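Long-range contacts in Alr3699 protein (Nostoc sp., PDB 4XSR), which is a glycosyltransferase-family protein of the GT-B clan and binds uridine-5'-diphosphate-glucose: residues 209-214 with 287-292; 237-242 with 265-270. All coordinates share one frame; numbering follows the deposited sequence.

In the fold
Both contacts belong to the same six-stranded parallel sheet, within the second glycosyltransferase family region, and strands 207-211 and 235-240 are neighbours in it. Contact 2 is nested, along the chain, inside the loop closed by contact 1, and their centres lie about 11 Å apart. Contact 1 is buried and only begins as sheet: past one backbone bond it turns polar, with a histidine, a threonine and a bridging water. Contact 2, farther from the chain's centre and partly buried, is regular parallel pairing with aliphatic and aromatic packing. The two are stitched together by His211, whose backbone probably hydrogen-bonds to Ile238 and Val240, and both touch uridine-5'-diphosphate-glucose.

Contact 1: residues 209-214 with 287-292; sequences VGHFSR and AHTSTA. With UPG (uridine-5'-diphosphate-glucose), chain J.
Ala287 N donates to Gly210 O across 2.7 Å, and this nearly linear bond is the direct backbone link between 209-214 and 287-292. Strand 207-211 and strand 285-287 are neighbours in the sheet, and Gly210 also pairs with Leu285.

The side-chain bond lies farther along. His211 NE2 donates to Thr289 OG1 at 2.8 Å, the hydroxyl oxygen sitting at the ring edge only 3° out of the imidazole plane. CG of His211 is anti to the backbone N (chi1 -160°), which carries the ring alongside the 287-292 backbone. Thr289 OG1 has a further partner in Gly220 O, so the imidazole and the loop before helix 221-228 meet at one hydroxyl. The other ring nitrogen, ND1, accepts a weak bond from Ser213 N.

Over one imidazole face lies Ala287 O, 3.4 Å above the plane and displaced toward the rim. A water sits over the ring too, and bridges the segments: it accepts from Phe212 N at 2.7 Å and donates to Ala287 O at 2.8 Å, replacing direct pairing where the strands part.

Apolar contact is slight, Val209 CG1 meeting Ala287 CB at 3.7 Å; Leu224 of helix 221-228 also touches Val209.

Ligand contacts come from the loop after strand 207-211. Arg214 NH1 donates to O1B of uridine-5'-diphosphate-glucose at 2.8 Å, bent to 131°, while Phe212 O approaches the uracil C6. Beyond Ala287, His288 NE2 bonds to Glu294, itself a ligand-binding residue. Adjacent parallel strands opening at their C-terminal ends into loops that line a nucleotide-sugar site are characteristic of the Rossmann-like C-terminal domain of GT-B glycosyltransferases.

Contact 2: residues 237-242 with 265-270; sequences AILVGD and NRVKFL. With UPG (uridine-5'-diphosphate-glucose), chain J.
Four backbone hydrogen bonds join Ala237 and Leu239 to the strand beside them. Ala237 N donates to Arg266 O at 2.8 Å, and Lys268 N donates to Ala237 O. Leu239 repeats the pattern: Leu239 N donates to Lys268 O, also at 2.8 Å, and Leu270 N donates to Leu239 O. This alternation is parallel pairing, and the axes of 237-240 and 267-270 diverge by 23°.

On the face bearing Ala237, Leu239, Val267 and Phe269, the leucine is central. Its CD1 reaches Phe269 CE2 at 3.6 Å, the two side chains running side by side in one direction, while Leu239 CG meets Val267 CG1 at 4.0 Å.

Apart from that face, where the pairing ends, Val240 CG2 touches Leu270 CD1 at 4.1 Å. With its CG1 anti to the backbone N (chi1 -172°), Val240 directs that other methyl to 3.4 Å from O4 of uridine-5'-diphosphate-glucose.

Farther out, helix 221-228 packs on Ala237, Leu239 and Val267, and the ring of Phe269 stacks with His255. The charged ends leave the interface: Lys268 NZ bonds to Leu201 O, and Arg266 NH2 to Val235 O and Leu228 O. The parallel strands 235-240 and 267-271, joined through helix 248-260 that packs on Val267 and Phe269, make a beta-alpha-beta crossover at one border of the Rossmann-like sheet.

Contact 1: residues 209-214 with 287-292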
ATOM      1  N   VAL B 209     -42.131 -10.355 -16.289  1.00 49.28           N
ATOM      2  CA  VAL B 209     -40.940 -10.878 -15.597  1.00 51.02           C
ATOM      3  C   VAL B 209     -39.924  -9.766 -15.334  1.00 47.16           C
ATOM      4  O   VAL B 209     -39.332  -9.234 -16.262  1.00 43.65           O
ATOM      5  CB  VAL B 209     -40.240 -11.962 -16.433  1.00 50.19           C
ATOM      6  CG1 VAL B 209     -39.036 -12.503 -15.686  1.00 48.27           C
ATOM      7  CG2 VAL B 209     -41.220 -13.087 -16.766  1.00 48.42           C
ATOM      8  N   GLY B 210     -39.754  -9.403 -14.073  1.00 50.46           N
ATOM      9  CA  GLY B 210     -38.791  -8.380 -13.675  1.00 53.74           C
ATOM     10  C   GLY B 210     -37.447  -8.968 -13.255  1.00 51.98           C
ATOM     11  O   GLY B 210     -37.397  -9.961 -12.531  1.00 55.71           O
ATOM     12  N   HIS B 211     -36.375  -8.327 -13.708  1.00 44.51           N
ATOM     13  CA  HIS B 211     -34.984  -8.650 -13.364  1.00 41.75           C
ATOM     14  C   HIS B 211     -34.421  -7.393 -12.707  1.00 42.96           C
ATOM     15  O   HIS B 211     -34.609  -6.295 -13.234  1.00 40.23           O
ATOM     16  CB  HIS B 211     -34.252  -8.941 -14.655  1.00 45.00           C
ATOM     17  CG  HIS B 211     -33.005  -9.732 -14.494  1.00 46.10           C
ATOM     18  ND1 HIS B 211     -31.878  -9.231 -13.874  1.00 46.73           N
ATOM     19  CD2 HIS B 211     -32.681 -10.973 -14.923  1.00 49.28           C
ATOM     20  CE1 HIS B 211     -30.917 -10.139 -13.914  1.00 44.28           C
ATOM     21  NE2 HIS B 211     -31.381 -11.212 -14.531  1.00 48.25           N
ATOM     22  N   PHE B 212     -33.791  -7.530 -11.537  1.00 41.28           N
ATOM     23  CA  PHE B 212     -33.377  -6.385 -10.763  1.00 38.40           C
ATOM     24  C   PHE B 212     -31.889  -6.406 -10.420  1.00 40.94           C
ATOM     25  O   PHE B 212     -31.431  -5.729  -9.509  1.00 40.07           O
ATOM     26  CB  PHE B 212     -34.244  -6.241  -9.524  1.00 40.67           C
ATOM     27  CG  PHE B 212     -35.723  -6.013  -9.836  1.00 46.74           C
ATOM     28  CD1 PHE B 212     -36.555  -7.078 -10.211  1.00 48.80           C
ATOM     29  CD2 PHE B 212     -36.283  -4.757  -9.726  1.00 44.21           C
ATOM     30  CE1 PHE B 212     -37.894  -6.872 -10.496  1.00 50.87           C
ATOM     31  CE2 PHE B 212     -37.625  -4.551 -10.002  1.00 49.61           C
ATOM     32  CZ  PHE B 212     -38.435  -5.604 -10.393  1.00 47.15           C
ATOM     33  N   SER B 213     -31.107  -7.117 -11.202  1.00 42.85           N
ATOM     34  CA  SER B 213     -29.671  -7.147 -10.989  1.00 45.07           C
ATOM     35  C   SER B 213     -28.985  -6.021 -11.786  1.00 47.91           C
ATOM     36  O   SER B 213     -29.450  -5.619 -12.876  1.00 43.37           O
ATOM     37  CB  SER B 213     -29.087  -8.502 -11.432  1.00 44.63           C
ATOM     38  OG  SER B 213     -29.635  -9.605 -10.709  1.00 47.78           O
ATOM     39  N   ARG B 214     -27.853  -5.553 -11.266  1.00 43.80           N
ATOM     40  CA  ARG B 214     -27.003  -4.675 -12.038  1.00 42.30           C
ATOM     41  C   ARG B 214     -26.634  -5.371 -13.334  1.00 43.22           C
ATOM     42  O   ARG B 214     -26.709  -6.597 -13.440  1.00 39.74           O
ATOM     43  CB  ARG B 214     -25.750  -4.298 -11.252  1.00 47.05           C
ATOM     44  CG  ARG B 214     -24.696  -5.398 -11.169  1.00 49.66           C
ATOM     45  CD  ARG B 214     -23.691  -5.156 -10.034  1.00 52.48           C
ATOM     46  NE  ARG B 214     -22.459  -5.972 -10.179  1.00 49.03           N
ATOM     47  CZ  ARG B 214     -21.794  -6.523  -9.163  1.00 48.65           C
ATOM     48  NH1 ARG B 214     -22.203  -6.374  -7.911  1.00 54.46           N
ATOM     49  NH2 ARG B 214     -20.706  -7.231  -9.392  1.00 50.07           N
ATOM     50  N   ALA B 287     -37.200 -12.550 -11.650  1.00 40.03           N
ATOM     51  CA  ALA B 287     -36.179 -13.488 -12.109  1.00 43.72           C
ATOM     52  C   ALA B 287     -34.740 -13.053 -11.703  1.00 47.96           C
ATOM     53  O   ALA B 287     -34.319 -11.915 -11.967  1.00 48.59           O
ATOM     54  CB  ALA B 287     -36.244 -13.670 -13.620  1.00 42.40           C
ATOM     55  N   HIS B 288     -34.034 -13.983 -11.049  1.00 46.27           N
ATOM     56  CA  HIS B 288     -32.619 -13.903 -10.745  1.00 44.56           C
ATOM     57  C   HIS B 288     -32.001 -15.007 -11.582  1.00 44.46           C
ATOM     58  O   HIS B 288     -32.465 -16.145 -11.532  1.00 41.53           O
ATOM     59  CB  HIS B 288     -32.373 -14.125  -9.257  1.00 47.20           C
ATOM     60  CG  HIS B 288     -30.941 -14.383  -8.918  1.00 50.28           C
ATOM     61  ND1 HIS B 288     -30.390 -15.645  -8.943  1.00 50.22           N
ATOM     62  CD2 HIS B 288     -29.937 -13.543  -8.582  1.00 51.63           C
ATOM     63  CE1 HIS B 288     -29.110 -15.575  -8.636  1.00 50.41           C
ATOM     64  NE2 HIS B 288     -28.814 -14.310  -8.395  1.00 52.17           N
ATOM     65  N   THR B 289     -30.993 -14.655 -12.382  1.00 42.36           N
ATOM     66  CA  THR B 289     -30.458 -15.522 -13.422  1.00 40.83           C
ATOM     67  C   THR B 289     -28.927 -15.519 -13.525  1.00 41.56           C
ATOM     68  O   THR B 289     -28.385 -15.857 -14.581  1.00 44.99           O
ATOM     69  CB  THR B 289     -31.019 -15.115 -14.807  1.00 43.88           C
ATOM     70  OG1 THR B 289     -30.547 -13.801 -15.179  1.00 44.30           O
ATOM     71  CG2 THR B 289     -32.549 -15.143 -14.772  1.00 42.27           C
ATOM     72  N   SER B 290     -28.239 -15.161 -12.443  1.00 40.98           N
ATOM     73  CA  SER B 290     -26.775 -15.074 -12.449  1.00 43.01           C
ATOM     74  C   SER B 290     -26.141 -16.366 -12.966  1.00 40.84           C
ATOM     75  O   SER B 290     -26.529 -17.446 -12.570  1.00 40.70           O
ATOM     76  CB  SER B 290     -26.235 -14.787 -11.044  1.00 43.60           C
ATOM     77  OG  SER B 290     -26.812 -13.622 -10.486  1.00 39.99           O
ATOM     78  N   THR B 291     -25.180 -16.230 -13.869  1.00 43.16           N
ATOM     79  CA  THR B 291     -24.465 -17.362 -14.435  1.00 44.92           C
ATOM     80  C   THR B 291     -23.226 -17.738 -13.625  1.00 46.65           C
ATOM     81  O   THR B 291     -22.540 -18.657 -14.024  1.00 44.66           O
ATOM     82  CB  THR B 291     -23.998 -17.084 -15.863  1.00 45.31           C
ATOM     83  OG1 THR B 291     -23.233 -15.879 -15.876  1.00 46.73           O
ATOM     84  CG2 THR B 291     -25.194 -16.946 -16.786  1.00 48.84           C
ATOM     85  N   ALA B 292     -22.931 -17.033 -12.526  1.00 44.01           N
ATOM     86  CA  ALA B 292     -21.873 -17.453 -11.606  1.00 44.58           C
ATOM     87  C   ALA B 292     -22.481 -17.413 -10.263  1.00 45.00           C
ATOM     88  O   ALA B 292     -23.408 -16.637 -10.046  1.00 48.86           O
ATOM     89  CB  ALA B 292     -20.670 -16.518 -11.645  1.00 44.09           C
TER
HETATM   90  N1  UPG J 405     -31.331  -2.315  -6.908  1.00 35.57           N
HETATM   91  C2  UPG J 405     -31.753  -0.979  -6.938  1.00 33.38           C
HETATM   92  N3  UPG J 405     -32.000  -0.415  -8.112  1.00 33.45           N
HETATM   93  C4  UPG J 405     -31.872  -1.082  -9.257  1.00 38.23           C
HETATM   94  C5  UPG J 405     -31.478  -2.426  -9.248  1.00 36.42           C
HETATM   95  C6  UPG J 405     -31.195  -3.020  -8.039  1.00 34.62           C
HETATM   96  O2  UPG J 405     -31.889  -0.291  -5.885  1.00 36.68           O
HETATM   97  O4  UPG J 405     -32.121  -0.495 -10.347  1.00 37.87           O
HETATM   98  C1C UPG J 405     -31.032  -2.967  -5.638  1.00 38.78           C
HETATM   99  C2C UPG J 405     -31.871  -4.213  -5.380  1.00 40.23           C
HETATM  100  O2C UPG J 405     -33.145  -3.847  -4.808  1.00 38.52           O
HETATM  101  C3C UPG J 405     -30.919  -4.969  -4.454  1.00 39.40           C
HETATM  102  C4C UPG J 405     -29.502  -4.585  -4.927  1.00 40.33           C
HETATM  103  O4C UPG J 405     -29.676  -3.422  -5.713  1.00 40.85           O
HETATM  104  O3C UPG J 405     -31.121  -4.501  -3.119  1.00 35.14           O
HETATM  105  C5C UPG J 405     -28.765  -5.621  -5.786  1.00 38.43           C
HETATM  106  O5C UPG J 405     -28.447  -6.675  -4.879  1.00 39.25           O
HETATM  107  PA  UPG J 405     -27.524  -7.913  -5.249  1.00 36.74           P
HETATM  108  O1A UPG J 405     -27.707  -8.908  -4.148  1.00 36.81           O
HETATM  109  O2A UPG J 405     -27.606  -8.283  -6.687  1.00 34.12           O
HETATM  110  O3A UPG J 405     -26.096  -7.158  -4.887  1.00 41.16           O
HETATM  111  PB  UPG J 405     -24.624  -7.315  -5.570  1.00 37.02           P
HETATM  112  O1B UPG J 405     -24.409  -5.987  -6.198  1.00 43.59           O
HETATM  113  O2B UPG J 405     -24.452  -8.483  -6.461  1.00 34.67           O
HETATM  114  O3B UPG J 405     -23.801  -7.342  -4.173  1.00 36.22           O
HETATM  115  C1' UPG J 405     -23.086  -8.359  -3.444  1.00 34.18           C
HETATM  116  C2' UPG J 405     -23.312  -9.811  -3.798  1.00 34.02           C
HETATM  117  C3' UPG J 405     -24.783 -10.251  -3.586  1.00 34.87           C
HETATM  118  C4' UPG J 405     -25.194  -9.967  -2.136  1.00 34.54           C
HETATM  119  C5' UPG J 405     -24.783  -8.550  -1.775  1.00 33.26           C
HETATM  120  C6' UPG J 405     -25.065  -8.169  -0.355  1.00 32.63           C
HETATM  121  O2' UPG J 405     -22.759 -10.089  -5.085  1.00 36.31           O
HETATM  122  O3' UPG J 405     -24.885 -11.660  -3.862  1.00 33.22           O
HETATM  123  O4' UPG J 405     -26.612 -10.060  -1.931  1.00 33.51           O
HETATM  124  O5' UPG J 405     -23.405  -8.306  -2.036  1.00 35.90           O
HETATM  125  O6' UPG J 405     -24.541  -9.126   0.540  1.00 35.73           O
HETATM  126  O   HOH W   1     -33.009  -9.924 -10.563  1.00 40.30           O

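Contact 2: residues 237-242 with 265-270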
ATOM      1  N   ALA B 237     -40.379  -8.463 -20.339  1.00 50.32           N
ATOM      2  CA  ALA B 237     -39.391  -8.309 -19.276  1.00 47.16           C
ATOM      3  C   ALA B 237     -39.112  -6.858 -19.002  1.00 47.79           C
ATOM      4  O   ALA B 237     -38.969  -6.069 -19.918  1.00 48.08           O
ATOM      5  CB  ALA B 237     -38.105  -9.013 -19.657  1.00 45.31           C
ATOM      6  N   ILE B 238     -39.042  -6.496 -17.736  1.00 49.11           N
ATOM      7  CA  ILE B 238     -38.357  -5.269 -17.385  1.00 50.45           C
ATOM      8  C   ILE B 238     -37.005  -5.571 -16.712  1.00 51.19           C
ATOM      9  O   ILE B 238     -36.933  -6.288 -15.709  1.00 52.87           O
ATOM     10  CB  ILE B 238     -39.220  -4.340 -16.541  1.00 49.90           C
ATOM     11  CG1 ILE B 238     -39.626  -4.994 -15.231  1.00 53.50           C
ATOM     12  CG2 ILE B 238     -40.473  -3.968 -17.326  1.00 56.48           C
ATOM     13  CD1 ILE B 238     -40.135  -4.008 -14.204  1.00 57.75           C
ATOM     14  N   LEU B 239     -35.942  -5.039 -17.314  1.00 48.78           N
ATOM     15  CA  LEU B 239     -34.582  -5.067 -16.767  1.00 43.55           C
ATOM     16  C   LEU B 239     -34.310  -3.779 -16.035  1.00 45.99           C
ATOM     17  O   LEU B 239     -34.202  -2.717 -16.659  1.00 51.96           O
ATOM     18  CB  LEU B 239     -33.577  -5.228 -17.890  1.00 41.66           C
ATOM     19  CG  LEU B 239     -33.848  -6.410 -18.818  1.00 40.31           C
ATOM     20  CD1 LEU B 239     -32.642  -6.705 -19.693  1.00 39.65           C
ATOM     21  CD2 LEU B 239     -34.228  -7.638 -18.015  1.00 45.99           C
ATOM     22  N   VAL B 240     -34.235  -3.885 -14.711  1.00 42.97           N
ATOM     23  CA  VAL B 240     -34.031  -2.764 -13.826  1.00 43.26           C
ATOM     24  C   VAL B 240     -32.619  -2.877 -13.256  1.00 48.68           C
ATOM     25  O   VAL B 240     -32.242  -3.931 -12.736  1.00 48.15           O
ATOM     26  CB  VAL B 240     -35.042  -2.763 -12.672  1.00 41.92           C
ATOM     27  CG1 VAL B 240     -34.949  -1.487 -11.853  1.00 43.61           C
ATOM     28  CG2 VAL B 240     -36.466  -2.932 -13.198  1.00 45.48           C
ATOM     29  N   GLY B 241     -31.872  -1.777 -13.345  1.00 49.03           N
ATOM     30  CA  GLY B 241     -30.446  -1.738 -13.017  1.00 52.06           C
ATOM     31  C   GLY B 241     -29.628  -0.944 -14.018  1.00 49.31           C
ATOM     32  O   GLY B 241     -30.141  -0.467 -15.036  1.00 52.57           O
ATOM     33  N   ASP B 242     -28.336  -0.827 -13.744  1.00 50.97           N
ATOM     34  CA  ASP B 242     -27.402  -0.117 -14.625  1.00 49.08           C
ATOM     35  C   ASP B 242     -26.092  -0.854 -14.644  1.00 45.04           C
ATOM     36  O   ASP B 242     -25.811  -1.617 -13.725  1.00 43.50           O
ATOM     37  CB  ASP B 242     -27.164   1.295 -14.071  1.00 56.45           C
ATOM     38  CG  ASP B 242     -26.757   2.305 -15.139  1.00 58.98           C
ATOM     39  OD1 ASP B 242     -26.467   1.906 -16.300  1.00 55.02           O
ATOM     40  OD2 ASP B 242     -26.738   3.510 -14.779  1.00 61.01           O
ATOM     41  N   ASN B 265     -40.101  -5.075 -28.671  1.00 61.31           N
ATOM     42  CA  ASN B 265     -41.339  -4.668 -28.027  1.00 71.30           C
ATOM     43  C   ASN B 265     -41.587  -5.349 -26.680  1.00 70.61           C
ATOM     44  O   ASN B 265     -42.495  -4.968 -25.934  1.00 68.36           O
ATOM     45  CB  ASN B 265     -42.507  -4.852 -28.998  1.00 76.63           C
ATOM     46  CG  ASN B 265     -42.383  -3.946 -30.227  1.00 83.15           C
ATOM     47  OD1 ASN B 265     -42.463  -4.414 -31.376  1.00 83.76           O
ATOM     48  ND2 ASN B 265     -42.158  -2.644 -29.991  1.00 74.39           N
ATOM     49  N   ARG B 266     -40.742  -6.319 -26.344  1.00 67.37           N
ATOM     50  CA  ARG B 266     -41.008  -7.162 -25.189  1.00 69.15           C
ATOM     51  C   ARG B 266     -39.984  -7.049 -24.052  1.00 63.42           C
ATOM     52  O   ARG B 266     -40.183  -7.631 -23.003  1.00 62.46           O
ATOM     53  CB  ARG B 266     -41.159  -8.609 -25.666  1.00 69.37           C
ATOM     54  CG  ARG B 266     -42.331  -8.815 -26.631  1.00 67.87           C
ATOM     55  CD  ARG B 266     -42.337 -10.216 -27.218  1.00 64.53           C
ATOM     56  NE  ARG B 266     -42.543 -11.185 -26.152  1.00 62.09           N
ATOM     57  CZ  ARG B 266     -42.092 -12.435 -26.153  1.00 62.60           C
ATOM     58  NH1 ARG B 266     -41.412 -12.913 -27.186  1.00 60.25           N
ATOM     59  NH2 ARG B 266     -42.339 -13.223 -25.105  1.00 66.71           N
ATOM     60  N   VAL B 267     -38.909  -6.296 -24.258  1.00 63.37           N
ATOM     61  CA  VAL B 267     -37.934  -6.002 -23.193  1.00 59.99           C
ATOM     62  C   VAL B 267     -37.800  -4.500 -23.009  1.00 55.02           C
ATOM     63  O   VAL B 267     -37.610  -3.791 -23.979  1.00 61.40           O
ATOM     64  CB  VAL B 267     -36.536  -6.554 -23.537  1.00 56.15           C
ATOM     65  CG1 VAL B 267     -35.545  -6.269 -22.405  1.00 55.99           C
ATOM     66  CG2 VAL B 267     -36.616  -8.041 -23.842  1.00 56.85           C
ATOM     67  N   LYS B 268     -37.888  -4.027 -21.776  1.00 52.26           N
ATOM     68  CA  LYS B 268     -37.629  -2.623 -21.458  1.00 58.11           C
ATOM     69  C   LYS B 268     -36.564  -2.476 -20.362  1.00 54.65           C
ATOM     70  O   LYS B 268     -36.617  -3.167 -19.340  1.00 53.38           O
ATOM     71  CB  LYS B 268     -38.919  -1.933 -21.001  1.00 64.86           C
ATOM     72  CG  LYS B 268     -40.052  -2.132 -21.989  1.00 81.99           C
ATOM     73  CD  LYS B 268     -41.314  -1.344 -21.663  1.00 93.52           C
ATOM     74  CE  LYS B 268     -42.301  -1.505 -22.817  1.00 97.68           C
ATOM     75  NZ  LYS B 268     -43.689  -1.146 -22.428  1.00100.54           N
ATOM     76  N   PHE B 269     -35.622  -1.563 -20.568  1.00 44.25           N
ATOM     77  CA  PHE B 269     -34.651  -1.197 -19.559  1.00 43.21           C
ATOM     78  C   PHE B 269     -35.126   0.053 -18.887  1.00 43.37           C
ATOM     79  O   PHE B 269     -35.443   0.997 -19.576  1.00 43.36           O
ATOM     80  CB  PHE B 269     -33.313  -0.854 -20.183  1.00 41.69           C
ATOM     81  CG  PHE B 269     -32.630  -2.002 -20.856  1.00 42.19           C
ATOM     82  CD1 PHE B 269     -32.980  -2.374 -22.134  1.00 39.86           C
ATOM     83  CD2 PHE B 269     -31.590  -2.669 -20.216  1.00 43.66           C
ATOM     84  CE1 PHE B 269     -32.316  -3.399 -22.784  1.00 43.43           C
ATOM     85  CE2 PHE B 269     -30.929  -3.704 -20.846  1.00 42.51           C
ATOM     86  CZ  PHE B 269     -31.290  -4.073 -22.136  1.00 45.53           C
ATOM     87  N   LEU B 270     -35.102   0.094 -17.559  1.00 41.47           N
ATOM     88  CA  LEU B 270     -35.431   1.310 -16.834  1.00 41.87           C
ATOM     89  C   LEU B 270     -34.247   2.026 -16.184  1.00 42.13           C
ATOM     90  O   LEU B 270     -34.432   3.032 -15.495  1.00 43.41           O
ATOM     91  CB  LEU B 270     -36.404   0.970 -15.708  1.00 43.11           C
ATOM     92  CG  LEU B 270     -37.679   0.258 -16.098  1.00 46.51           C
ATOM     93  CD1 LEU B 270     -38.622   0.162 -14.909  1.00 45.77           C
ATOM     94  CD2 LEU B 270     -38.327   0.981 -17.261  1.00 52.84           C
TER
HETATM   95  N1  UPG J 405     -31.331  -2.315  -6.908  1.00 35.57           N
HETATM   96  C2  UPG J 405     -31.753  -0.979  -6.938  1.00 33.38           C
HETATM   97  N3  UPG J 405     -32.000  -0.415  -8.112  1.00 33.45           N
HETATM   98  C4  UPG J 405     -31.872  -1.082  -9.257  1.00 38.23           C
HETATM   99  C5  UPG J 405     -31.478  -2.426  -9.248  1.00 36.42           C
HETATM  100  C6  UPG J 405     -31.195  -3.020  -8.039  1.00 34.62           C
HETATM  101  O2  UPG J 405     -31.889  -0.291  -5.885  1.00 36.68           O
HETATM  102  O4  UPG J 405     -32.121  -0.495 -10.347  1.00 37.87           O
HETATM  103  C1C UPG J 405     -31.032  -2.967  -5.638  1.00 38.78           C
HETATM  104  C2C UPG J 405     -31.871  -4.213  -5.380  1.00 40.23           C
HETATM  105  O2C UPG J 405     -33.145  -3.847  -4.808  1.00 38.52           O
HETATM  106  C3C UPG J 405     -30.919  -4.969  -4.454  1.00 39.40           C
HETATM  107  C4C UPG J 405     -29.502  -4.585  -4.927  1.00 40.33           C
HETATM  108  O4C UPG J 405     -29.676  -3.422  -5.713  1.00 40.85           O
HETATM  109  O3C UPG J 405     -31.121  -4.501  -3.119  1.00 35.14           O
HETATM  110  C5C UPG J 405     -28.765  -5.621  -5.786  1.00 38.43           C
HETATM  111  O5C UPG J 405     -28.447  -6.675  -4.879  1.00 39.25           O
HETATM  112  PA  UPG J 405     -27.524  -7.913  -5.249  1.00 36.74           P
HETATM  113  O1A UPG J 405     -27.707  -8.908  -4.148  1.00 36.81           O
HETATM  114  O2A UPG J 405     -27.606  -8.283  -6.687  1.00 34.12           O
HETATM  115  O3A UPG J 405     -26.096  -7.158  -4.887  1.00 41.16           O
HETATM  116  PB  UPG J 405     -24.624  -7.315  -5.570  1.00 37.02           P
HETATM  117  O1B UPG J 405     -24.409  -5.987  -6.198  1.00 43.59           O
HETATM  118  O2B UPG J 405     -24.452  -8.483  -6.461  1.00 34.67           O
HETATM  119  O3B UPG J 405     -23.801  -7.342  -4.173  1.00 36.22           O
HETATM  120  C1' UPG J 405     -23.086  -8.359  -3.444  1.00 34.18           C
HETATM  121  C2' UPG J 405     -23.312  -9.811  -3.798  1.00 34.02           C
HETATM  122  C3' UPG J 405     -24.783 -10.251  -3.586  1.00 34.87           C
HETATM  123  C4' UPG J 405     -25.194  -9.967  -2.136  1.00 34.54           C
HETATM  124  C5' UPG J 405     -24.783  -8.550  -1.775  1.00 33.26           C
HETATM  125  C6' UPG J 405     -25.065  -8.169  -0.355  1.00 32.63           C
HETATM  126  O2' UPG J 405     -22.759 -10.089  -5.085  1.00 36.31           O
HETATM  127  O3' UPG J 405     -24.885 -11.660  -3.862  1.00 33.22           O
HETATM  128  O4' UPG J 405     -26.612 -10.060  -1.931  1.00 33.51           O
HETATM  129  O5' UPG J 405     -23.405  -8.306  -2.036  1.00 35.90           O
HETATM  130  O6' UPG J 405     -24.541  -9.126   0.540  1.00 35.73           O